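Local coordinates for protein triacylglycerol lipase (Clostridium botulinum, PDB 5AH1) that probably hydrolyses triacylglycerols and related carboxylic esters, and cleaves synthetic polyesters, as a zinc-binding esterase of the alpha/beta-hydrolase fold, at residues S113-Y118 and D442-L447; E289-L292 and I296-S299; F263-D268 and L276-G281; V104-K109 and D438-Y443. All blocks are in the same frame, centred on the assembly; numbering follows the deposited sequence.

Interaction 1: residues S113-Y118 and D442-L447; sequences SGHETY and DYASFL
His115 and Ala444 bring the two backbones together, their CA atoms 6.4 Å apart, where the turn after helix 106-112 passes the flank of helix 437-448. That turn is a Schellman motif. Gly114 takes the positive phi that ends the helix, an angle readily adopted by glycine, and the N-H groups of Gly114 and His115 reach back to the carbonyls of Asn111 and Leu110. The chain thus leaves the helix with His115 facing the other segment. With CG anti to the carbonyl carbon (chi1 -49°), the imidazole lies flat over the methyl group of Ala444. This is a CH-pi contact: Ala444 CB stands 3.7 Å from the centroid of the His115 ring, 24° off the ring normal and shifted toward the rim. Alanine suits the place because its single methyl lets a flat ring settle close to the helix. The other face of the imidazole is occupied by the carbonyl oxygen of Ser113, from its own turn, so the ring is held between a methyl and a backbone oxygen. Ser445 lies next to the ring as well, but it is modelled in two conformations, and its hydroxyl's approach is doubtful. Beyond the ring, Thr117 OG1 donates to His115 O at 2.9 Å, a bond that braces the backbone as it becomes a strand. Ala444 also touches Leu110 and Ile80, linking helix 437-448 to helix 106-112 and to strand 80-83 of the central sheet. A C-terminal helix laid against the start of edge strand 117-120, at the end of a beta-alpha-beta crossover, fits the layered alpha/beta-hydrolase fold.

Interaction 2: residues E289-L292 and I296-S299; sequences ERVL and IWNS
The indole of Trp297 carries this contact: Val291 O sits at its edge, close to the ring plane, while CG2 of the preceding Ile296 packs on one face, offset toward the rim. The two segments form a tight connection from helix 284-292 into the short, weakly bonded helix 296-299, among the helices strung between strands 221-227 and 327-331 of the alpha/beta-hydrolase fold, with the indole turned back onto the C-terminal end of helix 284-292. Carbonyls at a helix end have no next turn to supply donors, and a tryptophan N-H is well suited to meet one without bringing in a charge. With chi1 at -55°, CG stands beside the backbone N, which sends the indole across the connection toward that end. Helix 242-257 adjoins both sides of the join, since Ile246 touches Leu292 as well as Trp297. Val291 contributes a branch too: its CG1 lies 4.1 Å from CZ2 of Trp297, an apolar contact beside the polar one. The CB of Leu292 points away from the 296-299 segment, but its carbonyl oxygen comes within 3.5 Å of Trp297 CD1, obliquely to the ring. The hydrogen bond from Trp297 NE1 to Val291 O is short, 2.8 Å, and fairly straight at 161°, the donor tilted 33° from the carbonyl plane.

Interaction 3: residues F263-D268 and L276-G281; sequences FSSIYD and LKKQNG
Ser265 and Lys278 each turn CB toward the other segment across a surface loop, the serine with a short side chain and the lysine with a long one. Ser265 OG and Lys278 NZ come within 3.0 Å, and the ammonium also lies near Ser265 CB. Lys278 begins extended, CG anti to the backbone N (chi1 -174°), then bends at chi3 (69°), which carries the ammonium across to the opposite segment. The place suits a lysine because its flexible chain can span the gap and its end group can donate to several acceptors at once. One of these is a water 2.9 Å from Lys278 NZ; the same water donates to Tyr267 O at 3.1 Å, so it joins the two segments. Another is OE1 of Gln284, the first residue of helix 284-292; NE2 of the same glutamine donates to Tyr267 O. The glutamine therefore binds both the lysine and the backbone that the water reaches. Both segments belong to the irregular connection between helices 242-257 and 284-292, part of the long excursion from the central sheet of this alpha/beta-hydrolase. Ser265 is the centre of an inverse gamma turn, closed by the bond from Ile266 N to Ser264 O (2.8 Å), and the turn presents its hydroxyl toward Lys278. Tyr267, by contrast, sends its ring to the interior, against Ile288, Phe250 and Leu253, while its backbone oxygen serves the polar side. Asp268 makes a salt bridge through OD2 with Arg161, and Tyr287 of helix 284-292 lies against both Asp268 and Lys278.

Interaction 4: residues V104-K109 and D438-Y443; sequences VDLQEK and DWYMDY
Leu106 and Tyr440 meet in an apolar helix-to-helix contact that joins the first turn of helix 106-112 to the C-terminal helix 437-448. Their CA atoms are 7.7 Å apart, and the side chains cross at about a right angle. The touching branch of the leucine is CD1, which comes down over one face of the phenol ring, 4.0 Å from its centroid and 19° off the normal. A branched aliphatic residue suits this place, because its methyl can rest on an aromatic face as a CH-pi contact. Trp439 CE3 covers the opposite face of the Tyr440 ring, over its centre, so the phenol is clamped on both sides. Its hydroxyl is hydrogen-bonded to Ile429 O, which ties down the far end of the ring. In the alpha/beta-hydrolase fold, helix 106-112 is the one crossing from strand 80-83 to edge strand 117-120, and here it leans on the final helix. Asp105 is the N-cap of helix 106-112, accepting a weak, 3.4 Å bond from Glu108 N at OD1, while OD2 makes a salt bridge with Arg91. Next to Tyr440, Met441 bends at chi3 (-72°) and lays its sulfur 3.9 Å from the O atom of Lys109, about a turn on from Leu106, a pliable filler between the helices.

Overall arrangement
From the N terminus, the chain first sets out 104-109 and then 113-118, the beginnings of interactions 4 and 1. It then runs through the remaining strands of the sheet and the intervening helices. On the way interaction 3 closes a small loop between 263-268 and 276-281, and interaction 2 follows in series, joining 289-292 to 296-299 across three residues. The two neighbour each other, Arg290 reaching Lys277 O. Only at helix 437-448 do interactions 4 and 1 close, some 330 residues on; they overlap at Asp442 and Tyr443, enclose both smaller loops and tie the chain's end to its first crossover. Interactions 2 and 3 lie between strands 221-227 and 327-331, interaction 2 across the chain's centre from interactions 1 and 4.

Interaction 1: residues S113-Y118 and D442-L447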
loop_
_atom_site.group_PDB
_atom_site.type_symbol
_atom_site.label_atom_id
_atom_site.label_comp_id
_atom_site.label_asym_id
_atom_site.label_seq_id
_atom_site.Cartn_x
_atom_site.Cartn_y
_atom_site.Cartn_z
ATOM N N SER A 113 -11.458 -20.730 -4.083
ATOM C CA SER A 113 -10.873 -21.724 -3.194
ATOM C C SER A 113 -11.387 -21.602 -1.759
ATOM O O SER A 113 -10.810 -22.179 -0.843
ATOM C CB SER A 113 -9.340 -21.673 -3.246
ATOM O OG SER A 113 -8.833 -20.372 -3.003
ATOM N N GLY A 114 -12.482 -20.867 -1.578
ATOM C CA GLY A 114 -13.167 -20.831 -0.301
ATOM C C GLY A 114 -12.704 -19.748 0.663
ATOM O O GLY A 114 -12.991 -19.832 1.862
ATOM N N HIS A 115 -11.999 -18.736 0.152
ATOM C CA HIS A 115 -11.513 -17.633 0.972
ATOM C C HIS A 115 -12.249 -16.369 0.546
ATOM O O HIS A 115 -11.890 -15.737 -0.450
ATOM C CB HIS A 115 -10.002 -17.481 0.803
ATOM C CG HIS A 115 -9.242 -18.764 0.960
ATOM N ND1 HIS A 115 -9.074 -19.386 2.177
ATOM C CD2 HIS A 115 -8.588 -19.530 0.054
ATOM C CE1 HIS A 115 -8.364 -20.490 2.012
ATOM N NE2 HIS A 115 -8.055 -20.598 0.734
ATOM N N GLU A 116 -13.299 -16.018 1.288
ATOM C CA GLU A 116 -14.105 -14.838 0.980
ATOM C C GLU A 116 -13.216 -13.600 0.954
ATOM O O GLU A 116 -12.536 -13.294 1.941
ATOM C CB GLU A 116 -15.230 -14.674 2.006
ATOM C CG GLU A 116 -16.245 -13.595 1.638
ATOM C CD GLU A 116 -17.280 -13.362 2.721
ATOM O OE1 GLU A 116 -17.264 -14.093 3.726
ATOM O OE2 GLU A 116 -18.113 -12.445 2.581
ATOM N N THR A 117 -13.209 -12.914 -0.187
ATOM C CA THR A 117 -12.272 -11.824 -0.440
ATOM C C THR A 117 -12.915 -10.719 -1.266
ATOM O O THR A 117 -13.600 -10.983 -2.257
ATOM C CB THR A 117 -11.023 -12.328 -1.202
ATOM O OG1 THR A 117 -10.355 -13.331 -0.428
ATOM C CG2 THR A 117 -10.031 -11.194 -1.491
ATOM N N TYR A 118 -12.647 -9.490 -0.841
ATOM C CA TYR A 118 -13.060 -8.274 -1.537
ATOM C C TYR A 118 -11.861 -7.394 -1.807
ATOM O O TYR A 118 -10.803 -7.528 -1.174
ATOM C CB TYR A 118 -14.063 -7.496 -0.681
ATOM C CG TYR A 118 -15.232 -8.331 -0.267
ATOM C CD1 TYR A 118 -16.301 -8.482 -1.124
ATOM C CD2 TYR A 118 -15.255 -9.009 0.940
ATOM C CE1 TYR A 118 -17.372 -9.264 -0.798
ATOM C CE2 TYR A 118 -16.346 -9.808 1.286
ATOM C CZ TYR A 118 -17.397 -9.937 0.406
ATOM O OH TYR A 118 -18.496 -10.730 0.709
ATOM N N ASP A 442 -2.579 -19.800 0.398
ATOM C CA ASP A 442 -2.008 -20.315 1.631
ATOM C C ASP A 442 -2.044 -19.276 2.740
ATOM O O ASP A 442 -2.249 -19.621 3.896
ATOM C CB ASP A 442 -0.574 -20.814 1.414
ATOM C CG ASP A 442 -0.520 -22.149 0.689
ATOM O OD1 ASP A 442 -1.578 -22.799 0.529
ATOM O OD2 ASP A 442 0.592 -22.543 0.278
ATOM N N TYR A 443 -1.850 -18.001 2.405
ATOM C CA TYR A 443 -1.904 -16.969 3.434
ATOM C C TYR A 443 -3.326 -16.807 3.950
ATOM O O TYR A 443 -3.533 -16.625 5.146
ATOM C CB TYR A 443 -1.391 -15.624 2.922
ATOM C CG TYR A 443 -1.114 -14.597 4.002
ATOM C CD1 TYR A 443 -0.626 -14.965 5.252
ATOM C CD2 TYR A 443 -1.295 -13.247 3.754
ATOM C CE1 TYR A 443 -0.344 -14.028 6.216
ATOM C CE2 TYR A 443 -1.006 -12.306 4.721
ATOM C CZ TYR A 443 -0.535 -12.698 5.944
ATOM O OH TYR A 443 -0.205 -11.774 6.920
ATOM N N ALA A 444 -4.305 -16.875 3.050
ATOM C CA ALA A 444 -5.701 -16.778 3.474
ATOM C C ALA A 444 -6.015 -17.916 4.440
ATOM O O ALA A 444 -6.680 -17.707 5.446
ATOM C CB ALA A 444 -6.646 -16.826 2.286
ATOM N N SER A 445 -5.557 -19.119 4.110
ATOM C CA SER A 445 -5.745 -20.272 4.997
ATOM C C SER A 445 -5.098 -19.994 6.364
ATOM O O SER A 445 -5.710 -20.218 7.416
ATOM C CB SER A 445 -5.160 -21.543 4.385
ATOM O OG SER A 445 -5.894 -21.952 3.239
ATOM N N PHE A 446 -3.867 -19.487 6.345
ATOM C CA PHE A 446 -3.139 -19.147 7.560
ATOM C C PHE A 446 -3.983 -18.195 8.416
ATOM O O PHE A 446 -4.202 -18.446 9.599
ATOM C CB PHE A 446 -1.780 -18.541 7.157
ATOM C CG PHE A 446 -0.887 -18.128 8.314
ATOM C CD1 PHE A 446 -1.051 -16.903 8.938
ATOM C CD2 PHE A 446 0.146 -18.949 8.735
ATOM C CE1 PHE A 446 -0.217 -16.509 9.975
ATOM C CE2 PHE A 446 0.983 -18.559 9.767
ATOM C CZ PHE A 446 0.806 -17.339 10.386
ATOM N N LEU A 447 -4.462 -17.102 7.817
ATOM C CA LEU A 447 -5.221 -16.101 8.557
ATOM C C LEU A 447 -6.517 -16.654 9.174
ATOM O O LEU A 447 -6.973 -16.195 10.236
ATOM C CB LEU A 447 -5.528 -14.899 7.657
ATOM C CG LEU A 447 -4.314 -14.071 7.226
ATOM C CD1 LEU A 447 -4.735 -13.033 6.191
ATOM C CD2 LEU A 447 -3.642 -13.379 8.407
#

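Interaction 2: residues E289-L292 and I296-S299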
loop_
_atom_site.group_PDB
_atom_site.type_symbol
_atom_site.label_atom_id
_atom_site.label_comp_id
_atom_site.label_asym_id
_atom_site.label_seq_id
_atom_site.Cartn_x
_atom_site.Cartn_y
_atom_site.Cartn_z
ATOM N N GLU A 289 -1.640 16.271 -17.413
ATOM C CA GLU A 289 -0.721 17.401 -17.391
ATOM C C GLU A 289 -1.154 18.421 -16.337
ATOM O O GLU A 289 -0.325 18.984 -15.613
ATOM C CB GLU A 289 -0.652 18.045 -18.779
ATOM C CG GLU A 289 0.398 19.131 -18.910
ATOM C CD GLU A 289 0.748 19.432 -20.355
ATOM O OE1 GLU A 289 -0.032 19.052 -21.257
ATOM O OE2 GLU A 289 1.813 20.050 -20.587
ATOM N N ARG A 290 -2.457 18.665 -16.259
ATOM C CA ARG A 290 -2.986 19.624 -15.305
ATOM C C ARG A 290 -2.742 19.168 -13.862
ATOM O O ARG A 290 -2.315 19.965 -13.020
ATOM C CB ARG A 290 -4.469 19.871 -15.584
ATOM C CG ARG A 290 -5.065 21.005 -14.794
ATOM C CD ARG A 290 -6.425 21.396 -15.347
ATOM N NE ARG A 290 -7.352 20.275 -15.431
ATOM C CZ ARG A 290 -8.121 19.846 -14.428
ATOM N NH1 ARG A 290 -8.086 20.429 -13.234
ATOM N NH2 ARG A 290 -8.939 18.819 -14.625
ATOM N N VAL A 291 -2.965 17.887 -13.582
ATOM C CA VAL A 291 -2.683 17.354 -12.257
ATOM C C VAL A 291 -1.180 17.418 -11.945
ATOM O O VAL A 291 -0.789 17.835 -10.855
ATOM C CB VAL A 291 -3.227 15.924 -12.108
ATOM C CG1 VAL A 291 -2.779 15.302 -10.806
ATOM C CG2 VAL A 291 -4.750 15.944 -12.176
ATOM N N LEU A 292 -0.334 17.027 -12.895
ATOM C CA LEU A 292 1.114 17.115 -12.681
ATOM C C LEU A 292 1.604 18.520 -12.382
ATOM O O LEU A 292 2.538 18.700 -11.594
ATOM C CB LEU A 292 1.872 16.570 -13.886
ATOM C CG LEU A 292 1.876 15.051 -13.976
ATOM C CD1 LEU A 292 2.458 14.626 -15.305
ATOM C CD2 LEU A 292 2.677 14.430 -12.818
ATOM N N ILE A 296 -0.396 21.316 -5.723
ATOM C CA ILE A 296 -0.591 20.367 -4.641
ATOM C C ILE A 296 0.710 19.655 -4.227
ATOM O O ILE A 296 0.927 19.373 -3.048
ATOM C CB ILE A 296 -1.706 19.359 -5.021
ATOM C CG1 ILE A 296 -2.234 18.673 -3.779
ATOM C CG2 ILE A 296 -1.233 18.349 -6.062
ATOM C CD1 ILE A 296 -3.475 17.858 -4.054
ATOM N N TRP A 297 1.582 19.404 -5.192
ATOM C CA TRP A 297 2.761 18.577 -4.962
ATOM C C TRP A 297 3.823 19.219 -4.090
ATOM O O TRP A 297 4.691 18.508 -3.591
ATOM C CB TRP A 297 3.358 18.111 -6.291
ATOM C CG TRP A 297 2.320 17.416 -7.102
ATOM C CD1 TRP A 297 1.762 17.854 -8.259
ATOM C CD2 TRP A 297 1.662 16.198 -6.771
ATOM N NE1 TRP A 297 0.808 16.977 -8.686
ATOM C CE2 TRP A 297 0.728 15.943 -7.793
ATOM C CE3 TRP A 297 1.785 15.289 -5.717
ATOM C CZ2 TRP A 297 -0.088 14.822 -7.789
ATOM C CZ3 TRP A 297 0.988 14.182 -5.713
ATOM C CH2 TRP A 297 0.054 13.952 -6.742
ATOM N N ASN A 298 3.794 20.543 -3.919
ATOM C CA ASN A 298 4.734 21.191 -3.014
ATOM C C ASN A 298 4.077 22.138 -2.026
ATOM O O ASN A 298 4.778 22.947 -1.413
ATOM C CB ASN A 298 5.856 21.899 -3.802
ATOM C CG ASN A 298 5.364 23.074 -4.599
ATOM O OD1 ASN A 298 4.155 23.320 -4.694
ATOM N ND2 ASN A 298 6.308 23.833 -5.177
ATOM N N SER A 299 2.757 22.050 -1.856
ATOM C CA SER A 299 2.024 23.066 -1.087
ATOM C C SER A 299 1.152 22.518 0.032
ATOM O O SER A 299 0.449 23.272 0.698
ATOM C CB SER A 299 1.145 23.900 -2.014
ATOM O OG SER A 299 1.954 24.596 -2.956
#

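Interaction 3: residues F263-D268 and L276-G281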
loop_
_atom_site.group_PDB
_atom_site.type_symbol
_atom_site.label_atom_id
_atom_site.label_comp_id
_atom_site.label_asym_id
_atom_site.label_seq_id
_atom_site.Cartn_x
_atom_site.Cartn_y
_atom_site.Cartn_z
ATOM N N PHE A 263 -2.494 7.416 -22.093
ATOM C CA PHE A 263 -3.242 8.654 -22.235
ATOM C C PHE A 263 -4.658 8.427 -22.743
ATOM O O PHE A 263 -5.239 9.276 -23.427
ATOM C CB PHE A 263 -2.471 9.615 -23.123
ATOM C CG PHE A 263 -1.153 10.020 -22.537
ATOM C CD1 PHE A 263 -1.101 10.875 -21.451
ATOM C CD2 PHE A 263 0.032 9.512 -23.035
ATOM C CE1 PHE A 263 0.102 11.233 -20.896
ATOM C CE2 PHE A 263 1.238 9.874 -22.479
ATOM C CZ PHE A 263 1.270 10.732 -21.410
ATOM N N SER A 264 -5.220 7.279 -22.384
ATOM C CA SER A 264 -6.632 7.007 -22.631
ATOM C C SER A 264 -7.373 7.008 -21.307
ATOM O O SER A 264 -6.768 6.884 -20.240
ATOM C CB SER A 264 -6.827 5.681 -23.362
ATOM O OG SER A 264 -6.529 4.592 -22.523
ATOM N N SER A 265 -8.690 7.152 -21.374
ATOM C CA SER A 265 -9.511 7.305 -20.176
ATOM C C SER A 265 -9.805 5.963 -19.535
ATOM O O SER A 265 -10.929 5.482 -19.577
ATOM C CB SER A 265 -10.821 8.014 -20.517
ATOM O OG SER A 265 -10.551 9.259 -21.110
ATOM N N ILE A 266 -8.786 5.367 -18.927
ATOM C CA ILE A 266 -8.924 4.051 -18.317
ATOM C C ILE A 266 -8.443 4.065 -16.864
ATOM O O ILE A 266 -8.280 3.012 -16.253
ATOM C CB ILE A 266 -8.211 2.961 -19.157
ATOM C CG1 ILE A 266 -6.696 3.189 -19.210
ATOM C CG2 ILE A 266 -8.820 2.915 -20.552
ATOM C CD1 ILE A 266 -5.924 2.091 -19.953
ATOM N N TYR A 267 -8.230 5.255 -16.307
ATOM C CA TYR A 267 -7.940 5.398 -14.883
ATOM C C TYR A 267 -8.267 6.813 -14.415
ATOM O O TYR A 267 -8.284 7.751 -15.198
ATOM C CB TYR A 267 -6.483 5.025 -14.560
ATOM C CG TYR A 267 -5.454 5.846 -15.280
ATOM C CD1 TYR A 267 -5.059 5.519 -16.572
ATOM C CD2 TYR A 267 -4.892 6.961 -14.688
ATOM C CE1 TYR A 267 -4.123 6.270 -17.245
ATOM C CE2 TYR A 267 -3.958 7.715 -15.345
ATOM C CZ TYR A 267 -3.580 7.381 -16.628
ATOM O OH TYR A 267 -2.648 8.166 -17.258
ATOM N N ASP A 268 -8.533 6.937 -13.123
ATOM C CA ASP A 268 -9.024 8.161 -12.493
ATOM C C ASP A 268 -8.137 8.379 -11.272
ATOM O O ASP A 268 -7.924 7.455 -10.488
ATOM C CB ASP A 268 -10.496 7.915 -12.116
ATOM C CG ASP A 268 -11.168 9.071 -11.367
ATOM O OD1 ASP A 268 -10.524 10.074 -10.989
ATOM O OD2 ASP A 268 -12.402 8.947 -11.154
ATOM N N LEU A 276 -9.818 18.670 -8.327
ATOM C CA LEU A 276 -9.040 18.190 -9.459
ATOM C C LEU A 276 -9.701 17.019 -10.195
ATOM O O LEU A 276 -9.012 16.172 -10.738
ATOM C CB LEU A 276 -7.612 17.832 -9.002
ATOM C CG LEU A 276 -6.761 19.043 -8.586
ATOM C CD1 LEU A 276 -5.451 18.579 -7.990
ATOM C CD2 LEU A 276 -6.520 19.978 -9.764
ATOM N N LYS A 277 -11.027 17.024 -10.300
ATOM C CA LYS A 277 -11.697 16.101 -11.217
ATOM C C LYS A 277 -11.359 16.448 -12.662
ATOM O O LYS A 277 -11.125 17.613 -12.986
ATOM C CB LYS A 277 -13.213 16.162 -11.034
ATOM C CG LYS A 277 -13.644 15.711 -9.664
ATOM C CD LYS A 277 -15.127 15.950 -9.416
ATOM C CE LYS A 277 -15.998 14.984 -10.174
ATOM N NZ LYS A 277 -17.341 14.905 -9.523
ATOM N N LYS A 278 -11.351 15.449 -13.538
ATOM C CA LYS A 278 -11.252 15.706 -14.967
ATOM C C LYS A 278 -12.415 16.600 -15.417
ATOM O O LYS A 278 -13.571 16.340 -15.090
ATOM C CB LYS A 278 -11.248 14.396 -15.746
ATOM C CG LYS A 278 -11.004 14.599 -17.242
ATOM C CD LYS A 278 -10.350 13.394 -17.901
ATOM C CE LYS A 278 -11.278 12.237 -17.948
ATOM N NZ LYS A 278 -10.706 11.167 -18.802
ATOM N N GLN A 279 -12.105 17.665 -16.151
ATOM C CA GLN A 279 -13.122 18.640 -16.553
ATOM C C GLN A 279 -13.963 18.146 -17.723
ATOM O O GLN A 279 -13.537 17.293 -18.500
ATOM C CB GLN A 279 -12.467 19.978 -16.915
ATOM C CG GLN A 279 -11.743 20.657 -15.754
ATOM C CD GLN A 279 -10.816 21.788 -16.209
ATOM O OE1 GLN A 279 -10.447 21.875 -17.381
ATOM N NE2 GLN A 279 -10.409 22.633 -15.268
ATOM N N ASN A 280 -15.165 18.698 -17.861
ATOM C CA ASN A 280 -16.012 18.359 -18.990
ATOM C C ASN A 280 -15.298 18.648 -20.308
ATOM O O ASN A 280 -14.795 19.756 -20.527
ATOM C CB ASN A 280 -17.314 19.144 -18.924
ATOM C CG ASN A 280 -18.313 18.677 -19.948
ATOM O OD1 ASN A 280 -18.425 19.251 -21.032
ATOM N ND2 ASN A 280 -19.044 17.619 -19.617
ATOM N N GLY A 281 -15.226 17.633 -21.161
ATOM C CA GLY A 281 -14.597 17.752 -22.462
ATOM C C GLY A 281 -13.078 17.695 -22.467
ATOM O O GLY A 281 -12.451 17.901 -23.503
HETATM O O HOH W 1 -10.361 9.661 -16.356
#

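Interaction 4: residues V104-K109 and D438-Y443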
loop_
_atom_site.group_PDB
_atom_site.type_symbol
_atom_site.label_atom_id
_atom_site.label_comp_id
_atom_site.label_asym_id
_atom_site.label_seq_id
_atom_site.Cartn_x
_atom_site.Cartn_y
_atom_site.Cartn_z
ATOM N N VAL A 104 -3.606 -12.344 -13.534
ATOM C CA VAL A 104 -4.244 -13.343 -12.681
ATOM C C VAL A 104 -5.132 -12.610 -11.685
ATOM O O VAL A 104 -4.672 -11.734 -10.998
ATOM C CB VAL A 104 -3.210 -14.192 -11.926
ATOM C CG1 VAL A 104 -3.903 -15.173 -10.972
ATOM C CG2 VAL A 104 -2.294 -14.927 -12.909
ATOM N N ASP A 105 -6.408 -12.956 -11.613
ATOM C CA ASP A 105 -7.336 -12.249 -10.735
ATOM C C ASP A 105 -7.310 -12.904 -9.351
ATOM O O ASP A 105 -8.045 -13.865 -9.103
ATOM C CB ASP A 105 -8.738 -12.263 -11.353
ATOM C CG ASP A 105 -9.723 -11.389 -10.595
ATOM O OD1 ASP A 105 -9.414 -10.963 -9.464
ATOM O OD2 ASP A 105 -10.817 -11.120 -11.124
ATOM N N LEU A 106 -6.440 -12.412 -8.469
ATOM C CA LEU A 106 -6.252 -13.055 -7.166
ATOM C C LEU A 106 -7.540 -13.091 -6.351
ATOM O O LEU A 106 -7.819 -14.101 -5.696
ATOM C CB LEU A 106 -5.153 -12.349 -6.367
ATOM C CG LEU A 106 -3.721 -12.498 -6.869
ATOM C CD1 LEU A 106 -2.798 -11.591 -6.092
ATOM C CD2 LEU A 106 -3.255 -13.944 -6.758
ATOM N N GLN A 107 -8.329 -12.016 -6.405
ATOM C CA GLN A 107 -9.609 -12.005 -5.702
ATOM C C GLN A 107 -10.463 -13.211 -6.124
ATOM O O GLN A 107 -11.036 -13.925 -5.286
ATOM C CB GLN A 107 -10.381 -10.717 -5.968
ATOM C CG GLN A 107 -11.770 -10.702 -5.336
ATOM C CD GLN A 107 -12.603 -9.520 -5.756
ATOM O OE1 GLN A 107 -12.321 -8.384 -5.381
ATOM N NE2 GLN A 107 -13.624 -9.773 -6.568
ATOM N N GLU A 108 -10.556 -13.432 -7.430
ATOM C CA GLU A 108 -11.375 -14.523 -7.949
ATOM C C GLU A 108 -10.821 -15.874 -7.498
ATOM O O GLU A 108 -11.577 -16.755 -7.088
ATOM C CB GLU A 108 -11.455 -14.448 -9.480
ATOM C CG GLU A 108 -12.558 -15.318 -10.109
ATOM C CD GLU A 108 -12.167 -16.784 -10.281
ATOM O OE1 GLU A 108 -10.965 -17.077 -10.463
ATOM O OE2 GLU A 108 -13.076 -17.647 -10.250
ATOM N N LYS A 109 -9.502 -16.031 -7.560
ATOM C CA LYS A 109 -8.865 -17.289 -7.173
ATOM C C LYS A 109 -9.086 -17.583 -5.699
ATOM O O LYS A 109 -9.336 -18.728 -5.310
ATOM C CB LYS A 109 -7.368 -17.248 -7.490
ATOM C CG LYS A 109 -7.040 -17.119 -8.964
ATOM C CD LYS A 109 -7.652 -18.227 -9.797
ATOM C CE LYS A 109 -7.260 -18.084 -11.261
ATOM N NZ LYS A 109 -7.831 -19.170 -12.105
ATOM N N ASP A 438 -0.877 -19.170 -5.351
ATOM C CA ASP A 438 -0.823 -20.174 -4.287
ATOM C C ASP A 438 -0.350 -19.578 -2.964
ATOM O O ASP A 438 -0.827 -19.948 -1.899
ATOM C CB ASP A 438 0.060 -21.346 -4.709
ATOM C CG ASP A 438 -0.560 -22.150 -5.833
ATOM O OD1 ASP A 438 -1.736 -22.543 -5.689
ATOM O OD2 ASP A 438 0.118 -22.368 -6.861
ATOM N N TRP A 439 0.574 -18.629 -3.038
ATOM C CA TRP A 439 1.044 -17.933 -1.848
ATOM C C TRP A 439 -0.125 -17.242 -1.152
ATOM O O TRP A 439 -0.308 -17.375 0.072
ATOM C CB TRP A 439 2.136 -16.937 -2.228
ATOM C CG TRP A 439 2.859 -16.275 -1.064
ATOM C CD1 TRP A 439 4.085 -16.603 -0.579
ATOM C CD2 TRP A 439 2.422 -15.133 -0.301
ATOM N NE1 TRP A 439 4.431 -15.770 0.456
ATOM C CE2 TRP A 439 3.428 -14.859 0.648
ATOM C CE3 TRP A 439 1.281 -14.325 -0.323
ATOM C CZ2 TRP A 439 3.318 -13.826 1.579
ATOM C CZ3 TRP A 439 1.176 -13.300 0.597
ATOM C CH2 TRP A 439 2.189 -13.057 1.537
ATOM N N TYR A 440 -0.932 -16.517 -1.924
ATOM C CA TYR A 440 -2.076 -15.827 -1.350
ATOM C C TYR A 440 -3.141 -16.781 -0.805
ATOM O O TYR A 440 -3.729 -16.515 0.243
ATOM C CB TYR A 440 -2.683 -14.846 -2.355
ATOM C CG TYR A 440 -1.882 -13.579 -2.462
ATOM C CD1 TYR A 440 -0.828 -13.468 -3.353
ATOM C CD2 TYR A 440 -2.151 -12.507 -1.623
ATOM C CE1 TYR A 440 -0.079 -12.314 -3.423
ATOM C CE2 TYR A 440 -1.410 -11.344 -1.692
ATOM C CZ TYR A 440 -0.372 -11.265 -2.587
ATOM O OH TYR A 440 0.365 -10.104 -2.638
ATOM N N MET A 441 -3.389 -17.892 -1.496
ATOM C CA MET A 441 -4.350 -18.875 -0.999
ATOM C C MET A 441 -3.871 -19.485 0.321
ATOM O O MET A 441 -4.656 -19.646 1.262
ATOM C CB MET A 441 -4.632 -19.930 -2.072
ATOM C CG MET A 441 -5.471 -19.321 -3.219
ATOM S SD MET A 441 -5.925 -20.418 -4.534
ATOM C CE MET A 441 -4.344 -20.615 -5.306
ATOM N N ASP A 442 -2.579 -19.800 0.398
ATOM C CA ASP A 442 -2.008 -20.315 1.631
ATOM C C ASP A 442 -2.044 -19.276 2.740
ATOM O O ASP A 442 -2.249 -19.621 3.896
ATOM C CB ASP A 442 -0.574 -20.814 1.414
ATOM C CG ASP A 442 -0.520 -22.149 0.689
ATOM O OD1 ASP A 442 -1.578 -22.799 0.529
ATOM O OD2 ASP A 442 0.592 -22.543 0.278
ATOM N N TYR A 443 -1.850 -18.001 2.405
ATOM C CA TYR A 443 -1.904 -16.969 3.434
ATOM C C TYR A 443 -3.326 -16.807 3.950
ATOM O O TYR A 443 -3.533 -16.625 5.146
ATOM C CB TYR A 443 -1.391 -15.624 2.922
ATOM C CG TYR A 443 -1.114 -14.597 4.002
ATOM C CD1 TYR A 443 -0.626 -14.965 5.252
ATOM C CD2 TYR A 443 -1.295 -13.247 3.754
ATOM C CE1 TYR A 443 -0.344 -14.028 6.216
ATOM C CE2 TYR A 443 -1.006 -12.306 4.721
ATOM C CZ TYR A 443 -0.535 -12.698 5.944
ATOM O OH TYR A 443 -0.205 -11.774 6.920
#